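Local coordinates for SLT domain-containing protein (Bdellovibrio bacteriovorus HD100, PDB 6TAB) that probably cleaves peptidoglycan as a lysozyme of altered substrate specificity, helping this periplasmic predator to leave its prey cell, at residues K129-W132 / A133-S137; E75-P78 / L79-K83; G216-G220 / A221-G225. All coordinates share one frame; numbering follows the deposited sequence.

Contact 1 (K129-W132 / A133-S137); sequences KQYW and AFVLS
Lys129 opens the run through its carbonyl O, which accepts the backbone N-H of Ala133 at 3.0 Å in the i to i+4 pattern of an alpha-helix, here a largely buried part of helix 125-144 in the lysozyme-like domain. Its side chain leaves the helix for a salt bridge with Asp99 on helix 87-101. Gln130 O takes the N-H of Phe134 in the same way. Tyr131 carries the main side-chain contact: with CG anti to the backbone N (chi1 176°), the ring runs beside the next turn, and Val135 CG2 rests on one face, 3.8 Å from the centroid and 25° off the ring normal, a CH-pi contact. The methyl is displaced toward the hydroxyl end of the ring, with Tyr131 CZ its nearest ring atom at 3.5 Å. Trp132 lies alongside Val135, pointing the same way, its CZ3 4.2 Å from Val135 CG1. Its carbonyl O receives Leu136 N at 2.9 Å. The two methyls of Val135 thus serve different aromatic neighbours: the side-chain contact is apolar, laid over the polar backbone bonds, while the phenolic OH and the indole N-H find hydrogen-bonding partners in the hydroxyls of Ser247 and Tyr120.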
# COMPACT_ATOMS: atom_id res chain seq x y z
N LYS A 129 -6.49 10.06 5.66
CA LYS A 129 -5.21 9.50 6.19
C LYS A 129 -5.49 8.21 7.00
O LYS A 129 -4.73 7.23 6.89
CB LYS A 129 -4.43 10.54 7.00
CG LYS A 129 -3.89 11.69 6.15
CD LYS A 129 -2.62 12.38 6.66
CE LYS A 129 -2.71 12.97 8.03
NZ LYS A 129 -1.50 13.67 8.51
N GLN A 130 -6.55 8.20 7.83
CA GLN A 130 -6.94 6.97 8.55
C GLN A 130 -7.25 5.83 7.56
O GLN A 130 -6.86 4.65 7.83
CB GLN A 130 -8.11 7.24 9.50
CG GLN A 130 -7.76 8.09 10.72
CD GLN A 130 -8.98 8.46 11.53
OE1 GLN A 130 -9.82 7.62 11.85
NE2 GLN A 130 -9.10 9.73 11.90
N TYR A 131 -8.00 6.12 6.48
CA TYR A 131 -8.37 5.14 5.46
C TYR A 131 -7.11 4.50 4.84
O TYR A 131 -6.96 3.27 4.76
CB TYR A 131 -9.25 5.82 4.36
CG TYR A 131 -9.56 4.87 3.22
CD1 TYR A 131 -10.57 3.92 3.34
CD2 TYR A 131 -8.84 4.88 2.04
CE1 TYR A 131 -10.81 2.96 2.36
CE2 TYR A 131 -9.09 3.97 1.03
CZ TYR A 131 -10.07 3.00 1.17
OH TYR A 131 -10.28 2.06 0.19
N TRP A 132 -6.19 5.36 4.36
CA TRP A 132 -5.00 4.86 3.65
C TRP A 132 -4.08 4.07 4.58
O TRP A 132 -3.46 3.07 4.14
CB TRP A 132 -4.28 5.98 2.85
CG TRP A 132 -5.00 6.22 1.56
CD1 TRP A 132 -5.87 7.25 1.27
CD2 TRP A 132 -5.08 5.32 0.43
NE1 TRP A 132 -6.43 7.08 0.02
CE2 TRP A 132 -5.95 5.91 -0.53
CE3 TRP A 132 -4.45 4.12 0.13
CZ2 TRP A 132 -6.27 5.24 -1.71
CZ3 TRP A 132 -4.72 3.50 -1.07
CH2 TRP A 132 -5.62 4.05 -1.98
N ALA A 133 -3.93 4.50 5.85
CA ALA A 133 -3.14 3.66 6.81
C ALA A 133 -3.77 2.26 7.00
O ALA A 133 -3.05 1.25 7.02
CB ALA A 133 -2.94 4.38 8.11
N PHE A 134 -5.11 2.18 7.07
CA PHE A 134 -5.79 0.90 7.18
C PHE A 134 -5.55 0.04 5.93
O PHE A 134 -5.20 -1.17 5.98
CB PHE A 134 -7.29 1.07 7.45
CG PHE A 134 -8.00 -0.25 7.65
CD1 PHE A 134 -8.46 -0.99 6.56
CD2 PHE A 134 -8.11 -0.83 8.91
CE1 PHE A 134 -9.03 -2.25 6.72
CE2 PHE A 134 -8.68 -2.09 9.07
CZ PHE A 134 -9.14 -2.81 7.99
N VAL A 135 -5.76 0.62 4.72
CA VAL A 135 -5.57 -0.15 3.48
C VAL A 135 -4.11 -0.67 3.37
O VAL A 135 -3.87 -1.85 3.05
CB VAL A 135 -6.00 0.63 2.23
CG1 VAL A 135 -5.59 -0.08 0.94
CG2 VAL A 135 -7.51 0.88 2.25
N LEU A 136 -3.13 0.21 3.66
CA LEU A 136 -1.74 -0.26 3.68
C LEU A 136 -1.56 -1.44 4.64
O LEU A 136 -0.84 -2.43 4.30
CB LEU A 136 -0.79 0.90 4.08
CG LEU A 136 -0.43 1.89 3.00
CD1 LEU A 136 0.19 3.14 3.61
CD2 LEU A 136 0.54 1.28 1.97
N SER A 137 -2.19 -1.41 5.84
CA SER A 137 -2.06 -2.52 6.82
C SER A 137 -2.67 -3.81 6.26
O SER A 137 -2.16 -4.92 6.58
CB SER A 137 -2.60 -2.13 8.19
OG SER A 137 -4.03 -2.16 8.27

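Contact 2 (E75-P78 / L79-K83); sequences EVIP and LWEDK
The carboxylate of Glu81, beside Ile77 and Pro78, is gripped by three groups: Lys88 forms a salt bridge to OE1, Arg74 another to OE2, and Ser91 a hydrogen bond to OE2. Pro78 to Glu81 form a type I-like beta turn in the loop before helix 87-101, with helical backbone angles at Leu79 and Trp80. Evidence for the turn is the bond from Glu81 N to Pro78 O, 3.2 Å long with 159° at the hydrogen; the donor stands above the carbonyl plane, away from the lone-pair directions. Two further i to i+3 bonds, Asp82 N to Leu79 O and Lys83 N to Trp80 O, both 3.3 Å, continue this pattern. The Glu81 chain, extended beyond CG, crosses Ile77 at about a right angle, and its OE1 comes 3.4 Å from Ile77 CG2. OE2 comes 3.8 Å from Pro78 CD. The two cationic partners probably stabilise the ionised carboxylate.

Trp80 has CG between the backbone N and the carbonyl carbon (chi1 52°), which brings one face of the indole over Pro78 CB. Its NE1 is hydrogen-bonded to the hydroxyl of Ser91, which therefore links the side chains of Trp80 and Glu81 and, with Lys88, ties the turn to helix 87-101. Pro78 and Trp80 also pack on Ser137 of helix 125-144. Across the turn, the CH-pi contact is made by Pro78 CB, 3.8 Å from the centroid of the five-membered ring of Trp80 and 22° off its normal; NE1 is the nearest indole atom, 3.6 Å from CB.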
# COMPACT_ATOMS: atom_id res chain seq x y z
N GLU A 75 -11.35 7.11 14.21
CA GLU A 75 -12.48 6.27 13.81
C GLU A 75 -12.02 4.90 13.29
O GLU A 75 -12.80 3.89 13.43
CB GLU A 75 -13.38 6.99 12.80
CG GLU A 75 -14.17 8.13 13.41
CD GLU A 75 -14.87 8.96 12.35
OE1 GLU A 75 -14.22 9.88 11.81
OE2 GLU A 75 -16.07 8.68 12.07
N VAL A 76 -10.86 4.83 12.64
CA VAL A 76 -10.33 3.58 12.02
C VAL A 76 -8.87 3.39 12.48
O VAL A 76 -8.07 4.34 12.40
CB VAL A 76 -10.44 3.65 10.49
CG1 VAL A 76 -9.71 2.48 9.82
CG2 VAL A 76 -11.92 3.71 10.06
N ILE A 77 -8.55 2.17 12.98
CA ILE A 77 -7.22 1.79 13.51
C ILE A 77 -6.57 0.73 12.63
O ILE A 77 -7.21 -0.30 12.32
CB ILE A 77 -7.35 1.18 14.92
CG1 ILE A 77 -8.26 2.00 15.81
CG2 ILE A 77 -5.98 0.91 15.51
CD1 ILE A 77 -7.75 3.34 16.07
N PRO A 78 -5.31 0.89 12.19
CA PRO A 78 -4.70 -0.09 11.29
C PRO A 78 -4.47 -1.46 11.97
O PRO A 78 -4.25 -1.56 13.21
CB PRO A 78 -3.33 0.55 10.91
CG PRO A 78 -3.51 2.03 11.17
CD PRO A 78 -4.42 2.06 12.39
N LEU A 79 -4.46 -2.51 11.13
CA LEU A 79 -4.37 -3.92 11.60
C LEU A 79 -3.02 -4.24 12.27
O LEU A 79 -2.97 -5.21 13.07
CB LEU A 79 -4.62 -4.85 10.41
CG LEU A 79 -6.01 -4.77 9.78
CD1 LEU A 79 -6.06 -5.54 8.46
CD2 LEU A 79 -7.07 -5.30 10.72
N TRP A 80 -1.93 -3.53 11.95
CA TRP A 80 -0.63 -3.80 12.59
C TRP A 80 -0.61 -3.46 14.09
O TRP A 80 0.26 -3.99 14.82
CB TRP A 80 0.54 -3.16 11.82
CG TRP A 80 0.41 -1.69 11.51
CD1 TRP A 80 0.21 -0.67 12.40
CD2 TRP A 80 0.53 -1.06 10.21
NE1 TRP A 80 0.17 0.53 11.74
CE2 TRP A 80 0.32 0.32 10.40
CE3 TRP A 80 0.71 -1.56 8.92
CZ2 TRP A 80 0.34 1.22 9.31
CZ3 TRP A 80 0.77 -0.68 7.86
CH2 TRP A 80 0.55 0.69 8.05
N GLU A 81 -1.55 -2.63 14.58
CA GLU A 81 -1.56 -2.31 16.01
C GLU A 81 -1.99 -3.53 16.86
O GLU A 81 -1.70 -3.57 18.05
CB GLU A 81 -2.42 -1.08 16.33
CG GLU A 81 -1.94 0.19 15.65
CD GLU A 81 -2.45 1.53 16.14
OE1 GLU A 81 -3.13 1.58 17.20
OE2 GLU A 81 -2.15 2.55 15.43
N ASP A 82 -2.66 -4.52 16.26
CA ASP A 82 -3.10 -5.77 16.92
C ASP A 82 -1.98 -6.86 16.95
O ASP A 82 -2.11 -7.90 17.60
CB ASP A 82 -4.33 -6.35 16.21
CG ASP A 82 -5.38 -5.36 15.67
OD1 ASP A 82 -5.42 -4.23 16.14
OD2 ASP A 82 -6.19 -5.75 14.80
N LYS A 83 -0.99 -6.75 16.05
CA LYS A 83 -0.09 -7.88 15.65
C LYS A 83 1.38 -7.65 16.07
O LYS A 83 2.15 -8.62 16.17
CB LYS A 83 -0.17 -8.17 14.14
CG LYS A 83 -1.57 -8.48 13.61
CD LYS A 83 -2.12 -9.81 14.11
CE LYS A 83 -3.32 -10.32 13.34
NZ LYS A 83 -2.95 -11.11 12.13

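Contact 3 (G216-G220 / A221-G225); sequences GKVDG and AWKGG
Lys217 and Trp222 face each other as the non-hydrogen-bonded pair of a two-stranded antiparallel beta hairpin, closed by a type I' turn from Val218 to Ala221. The turn geometry is borne out by the positive phi angles of Asp219 and Gly220. The hairpin is a surface feature following helix 193-211, and just past it Gly224 N is hydrogen-bonded to Asp211 at the end of that helix.

Backbone hydrogen bonds define the register. Val218 and Ala221 form the hydrogen-bonded pair, with Val218 N to Ala221 O at 3.0 Å and the reverse bond, Ala221 N to Val218 O, at 3.1 Å. In the latter the donor stands 63° out of the carbonyl plane, not on a lone pair. Toward the base, Lys223 N reaches Gly216 O at 2.9 Å; the amide lies nearly along the C=O axis, although the angle at the hydrogen is only 140°.

Weaker CH contacts reinforce the pairing: the CA-H of Trp222 points to Gly216 O, and that of Lys217 to Ala221 O.

Aliphatic-aromatic packing joins Lys217 to Trp222. The lysine crosses the indole obliquely and touches the ring system at two places. CB sits over the six-membered ring, 3.9 Å from its centroid and 19° off the normal, a CH-pi contact. A bend at chi3 brings the chain back, and CE lies above the plane, offset toward the rim, 3.5 Å from Trp222 CE2. Arg233 adds a cation-pi interaction with this tryptophan.

On the other face are Val218 and Ala221. Val218 meets the chain of Lys223 at about a right angle, Val218 CG2 and Lys223 CG being 4.2 Å apart. A water bridges the two residues, donating to Val218 O at 2.8 Å and accepting from Lys223 NZ at 3.1 Å.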
# COMPACT_ATOMS: atom_id res chain seq x y z
N GLY A 216 -8.00 -2.15 -10.35
CA GLY A 216 -8.80 -2.57 -11.52
C GLY A 216 -7.98 -2.64 -12.81
O GLY A 216 -6.85 -2.18 -12.91
N LYS A 217 -8.57 -3.32 -13.80
CA LYS A 217 -7.99 -3.49 -15.11
C LYS A 217 -8.88 -2.75 -16.13
O LYS A 217 -10.08 -2.99 -16.19
CB LYS A 217 -7.87 -4.98 -15.46
CG LYS A 217 -7.11 -5.30 -16.74
CD LYS A 217 -7.16 -6.77 -17.16
CE LYS A 217 -5.93 -7.54 -16.78
NZ LYS A 217 -5.75 -8.72 -17.66
N VAL A 218 -8.29 -1.86 -16.91
CA VAL A 218 -9.02 -1.05 -17.89
C VAL A 218 -8.31 -1.17 -19.25
O VAL A 218 -7.12 -0.88 -19.36
CB VAL A 218 -9.12 0.42 -17.46
CG1 VAL A 218 -9.85 1.24 -18.51
CG2 VAL A 218 -9.78 0.60 -16.10
N ASP A 219 -9.08 -1.57 -20.28
CA ASP A 219 -8.56 -1.80 -21.62
C ASP A 219 -7.30 -2.68 -21.59
O ASP A 219 -6.33 -2.39 -22.28
CB ASP A 219 -8.29 -0.47 -22.33
CG ASP A 219 -9.53 0.40 -22.52
OD1 ASP A 219 -10.66 -0.16 -22.49
OD2 ASP A 219 -9.37 1.63 -22.70
N GLY A 220 -7.34 -3.76 -20.78
CA GLY A 220 -6.27 -4.77 -20.73
C GLY A 220 -5.09 -4.42 -19.83
O GLY A 220 -4.16 -5.21 -19.73
N ALA A 221 -5.10 -3.26 -19.16
CA ALA A 221 -3.95 -2.77 -18.35
C ALA A 221 -4.34 -2.57 -16.88
O ALA A 221 -5.33 -1.94 -16.60
CB ALA A 221 -3.44 -1.48 -18.95
N TRP A 222 -3.54 -3.08 -15.94
CA TRP A 222 -3.75 -2.86 -14.50
C TRP A 222 -3.48 -1.38 -14.15
O TRP A 222 -2.55 -0.75 -14.71
CB TRP A 222 -2.89 -3.81 -13.65
CG TRP A 222 -3.26 -5.26 -13.79
CD1 TRP A 222 -2.58 -6.25 -14.44
CD2 TRP A 222 -4.45 -5.89 -13.26
NE1 TRP A 222 -3.26 -7.44 -14.36
CE2 TRP A 222 -4.42 -7.25 -13.65
CE3 TRP A 222 -5.54 -5.42 -12.53
CZ2 TRP A 222 -5.43 -8.14 -13.31
CZ3 TRP A 222 -6.53 -6.31 -12.18
CH2 TRP A 222 -6.49 -7.65 -12.58
N LYS A 223 -4.28 -0.84 -13.21
CA LYS A 223 -4.28 0.57 -12.84
C LYS A 223 -4.07 0.77 -11.33
O LYS A 223 -4.28 -0.16 -10.50
CB LYS A 223 -5.60 1.22 -13.26
CG LYS A 223 -5.88 1.21 -14.75
CD LYS A 223 -4.90 1.98 -15.63
CE LYS A 223 -5.24 1.91 -17.10
NZ LYS A 223 -4.20 2.57 -17.93
N GLY A 224 -3.66 1.99 -10.94
CA GLY A 224 -3.49 2.34 -9.53
C GLY A 224 -2.49 1.41 -8.84
O GLY A 224 -1.43 1.05 -9.38
N GLY A 225 -2.79 1.04 -7.58
CA GLY A 225 -1.88 0.16 -6.81
C GLY A 225 -1.72 -1.22 -7.46
O GLY A 225 -0.71 -1.91 -7.18
O HOH W 1 -5.86 1.42 -20.28

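Overall arrangement
From the N terminus, the chain first makes contact 2, a turn leading toward helix 87-101; it then reaches contact 1 inside helix 125-144, and later contact 3, a hairpin beyond helix 193-211. The three follow in series without enclosing or crossing one another; each is local, its two segments following directly, so none closes a longer loop. Contacts 1 and 2 touch: Gln130 OE1 lies 2.9 Å from Glu75 N and Ser137 OG 2.9 Å from Leu79 N, both probable hydrogen bonds, so the N-terminal loop is fastened along the helix. Contact 3 touches neither, its nearest atoms about 7 Å from those of contact 1, and lies across the chain's centre from contact 2.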